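Local coordinates for protein PLP-Dependent L-Arginine Hydroxylase MppP (Streptomyces wadayamensis, PDB 6C9B) that is a pyridoxal phosphate-dependent oxidase that acts on L-arginine, with 4-hydroxy-2-ketoarginine among its products, at residues L23-G28 / E360-S365. Residues are numbered along the deposited sequence; the frame is centred on the assembly and turned at random.
Sequences LNIADG and EPLEKS. With EGV ((4S)-5-carbamimidamido-4-hydroxy-2-oxopentanoic acid), chain F.
Leu-23 and Ile-25, from a short, weakly bonded strand and the loop after it, pack against the flank of helix 359-372; the CA atoms of Leu-23 and Pro-361 lie 6.1 Å apart. The Ser-365 hydroxyl, beside its own backbone N (chi1 -61°), donates to Pro-361 O one turn back at 2.8 Å. That carbonyl also accepts from Ser-365 N, on the other face of its plane. Already used on Pro-361 O, Ser-365 OG rests against Leu-23 CB (3.5 Å) and CD2 (3.6 Å), and the same CD2 methyl touches the Pro-361 carbonyl oxygen and reaches Pro-361 CB at 3.9 Å. Ile-25 sits over Ser-365 and Leu-362, CD1 on Ser-365 CB (3.7 Å) and CG2 on Leu-362 CD1 (4.0 Å). In the small domain of this fold-type-I PLP enzyme, built from both ends of the chain, strand 23-24 is the outermost strand within the chain, parallel to strand 331-335, and Val-331 touches Leu-23, Ile-25 and Ser-365. Farther along, the chain turns toward the ligand: Asn-24 OD1 closes an Asx turn onto Ala-26 N, Asn-24 ND2 meets Asp-27 OD2 from above the carboxylate plane, and Gly-28 N donates to O12 of EGV, the bound product, at 2.8 Å.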
loop_
_atom_site.group_PDB
_atom_site.type_symbol
_atom_site.label_atom_id
_atom_site.label_comp_id
_atom_site.label_asym_id
_atom_site.label_seq_id
_atom_site.Cartn_x
_atom_site.Cartn_y
_atom_site.Cartn_z
ATOM N N LEU B 23 -24.506 4.572 9.360
ATOM C CA LEU B 23 -24.122 4.982 10.699
ATOM C C LEU B 23 -22.859 4.249 11.107
ATOM O O LEU B 23 -22.806 3.595 12.152
ATOM C CB LEU B 23 -25.261 4.742 11.689
ATOM C CG LEU B 23 -26.527 5.509 11.289
ATOM C CD1 LEU B 23 -27.664 5.168 12.214
ATOM C CD2 LEU B 23 -26.307 7.012 11.325
ATOM N N ASN B 24 -21.845 4.356 10.257
ATOM C CA ASN B 24 -20.503 3.871 10.574
ATOM C C ASN B 24 -19.859 4.901 11.498
ATOM O O ASN B 24 -19.644 6.049 11.102
ATOM C CB ASN B 24 -19.727 3.659 9.273
ATOM C CG ASN B 24 -18.206 3.584 9.460
ATOM O OD1 ASN B 24 -17.686 3.530 10.575
ATOM N ND2 ASN B 24 -17.484 3.601 8.335
ATOM N N ILE B 25 -19.630 4.525 12.764
ATOM C CA ILE B 25 -18.828 5.344 13.682
ATOM C C ILE B 25 -17.686 4.484 14.211
ATOM O O ILE B 25 -17.256 4.608 15.368
ATOM C CB ILE B 25 -19.681 5.943 14.820
ATOM C CG1 ILE B 25 -20.519 4.850 15.511
ATOM C CG2 ILE B 25 -20.557 7.061 14.265
ATOM C CD1 ILE B 25 -21.098 5.281 16.853
ATOM N N ALA B 26 -17.158 3.630 13.341
ATOM C CA ALA B 26 -16.145 2.656 13.704
ATOM C C ALA B 26 -14.752 3.093 13.257
ATOM O O ALA B 26 -13.933 3.496 14.092
ATOM C CB ALA B 26 -16.461 1.280 13.108
ATOM N N ASP B 27 -14.447 2.993 11.964
ATOM C CA ASP B 27 -13.070 3.264 11.572
ATOM C C ASP B 27 -12.759 4.747 11.750
ATOM O O ASP B 27 -13.641 5.613 11.737
ATOM C CB ASP B 27 -12.794 2.845 10.132
ATOM C CG ASP B 27 -13.569 3.663 9.155
ATOM O OD1 ASP B 27 -13.264 4.872 9.025
ATOM O OD2 ASP B 27 -14.472 3.083 8.520
ATOM N N GLY B 28 -11.483 5.031 11.922
ATOM C CA GLY B 28 -11.110 6.378 12.280
ATOM C C GLY B 28 -10.883 7.314 11.129
ATOM O O GLY B 28 -10.576 8.487 11.365
ATOM N N GLU B 360 -24.589 15.175 12.020
ATOM C CA GLU B 360 -25.947 14.640 12.068
ATOM C C GLU B 360 -25.971 13.122 12.191
ATOM O O GLU B 360 -26.660 12.604 13.086
ATOM C CB GLU B 360 -26.734 15.145 10.846
ATOM C CG GLU B 360 -26.916 16.676 10.817
ATOM C CD GLU B 360 -25.688 17.468 10.319
ATOM O OE1 GLU B 360 -24.651 16.873 9.927
ATOM O OE2 GLU B 360 -25.775 18.718 10.324
ATOM N N PRO B 361 -25.259 12.350 11.365
ATOM C CA PRO B 361 -25.218 10.900 11.609
ATOM C C PRO B 361 -24.472 10.529 12.884
ATOM O O PRO B 361 -24.802 9.517 13.514
ATOM C CB PRO B 361 -24.516 10.352 10.359
ATOM C CG PRO B 361 -23.770 11.498 9.790
ATOM C CD PRO B 361 -24.554 12.727 10.130
ATOM N N LEU B 362 -23.472 11.307 13.296
ATOM C CA LEU B 362 -22.867 11.057 14.599
ATOM C C LEU B 362 -23.894 11.238 15.712
ATOM O O LEU B 362 -24.042 10.372 16.585
ATOM C CB LEU B 362 -21.669 11.980 14.800
ATOM C CG LEU B 362 -20.978 11.881 16.152
ATOM C CD1 LEU B 362 -20.338 10.529 16.345
ATOM C CD2 LEU B 362 -19.933 12.974 16.235
ATOM N N GLU B 363 -24.620 12.361 15.683
ATOM C CA GLU B 363 -25.683 12.621 16.648
ATOM C C GLU B 363 -26.674 11.465 16.677
ATOM O O GLU B 363 -27.065 10.993 17.752
ATOM C CB GLU B 363 -26.416 13.928 16.296
ATOM C CG GLU B 363 -26.162 15.098 17.227
ATOM C CD GLU B 363 -26.548 16.450 16.618
ATOM O OE1 GLU B 363 -27.075 16.485 15.481
ATOM O OE2 GLU B 363 -26.312 17.484 17.279
ATOM N N LYS B 364 -27.106 11.007 15.496
ATOM C CA LYS B 364 -28.070 9.913 15.443
ATOM C C LYS B 364 -27.509 8.664 16.096
ATOM O O LYS B 364 -28.215 7.970 16.834
ATOM C CB LYS B 364 -28.461 9.598 14.001
ATOM C CG LYS B 364 -29.371 10.590 13.340
ATOM C CD LYS B 364 -29.707 10.129 11.915
ATOM C CE LYS B 364 -30.993 10.758 11.396
ATOM N NZ LYS B 364 -32.209 10.194 12.057
ATOM N N SER B 365 -26.240 8.342 15.799
ATOM C CA SER B 365 -25.627 7.129 16.328
ATOM C C SER B 365 -25.529 7.147 17.844
ATOM O O SER B 365 -25.752 6.119 18.497
ATOM C CB SER B 365 -24.234 6.954 15.731
ATOM O OG SER B 365 -24.325 6.840 14.335
HETATM C C10 EGV F . -8.501 3.423 13.061
HETATM C C02 EGV F . -7.158 0.759 8.988
HETATM C C03 EGV F . -5.357 -0.970 9.036
HETATM C C06 EGV F . -6.761 1.864 9.947
HETATM C C07 EGV F . -7.733 1.800 11.145
HETATM C C09 EGV F . -7.360 2.768 12.299
HETATM N N01 EGV F . -6.672 -0.550 9.399
HETATM N N04 EGV F . -4.891 -2.249 9.429
HETATM N N05 EGV F . -4.564 -0.157 8.369
HETATM O O08 EGV F . -6.871 3.080 9.326
HETATM O O11 EGV F . -8.197 4.300 13.848
HETATM O O12 EGV F . -9.689 3.089 12.890
HETATM O O13 EGV F . -6.198 3.016 12.608
#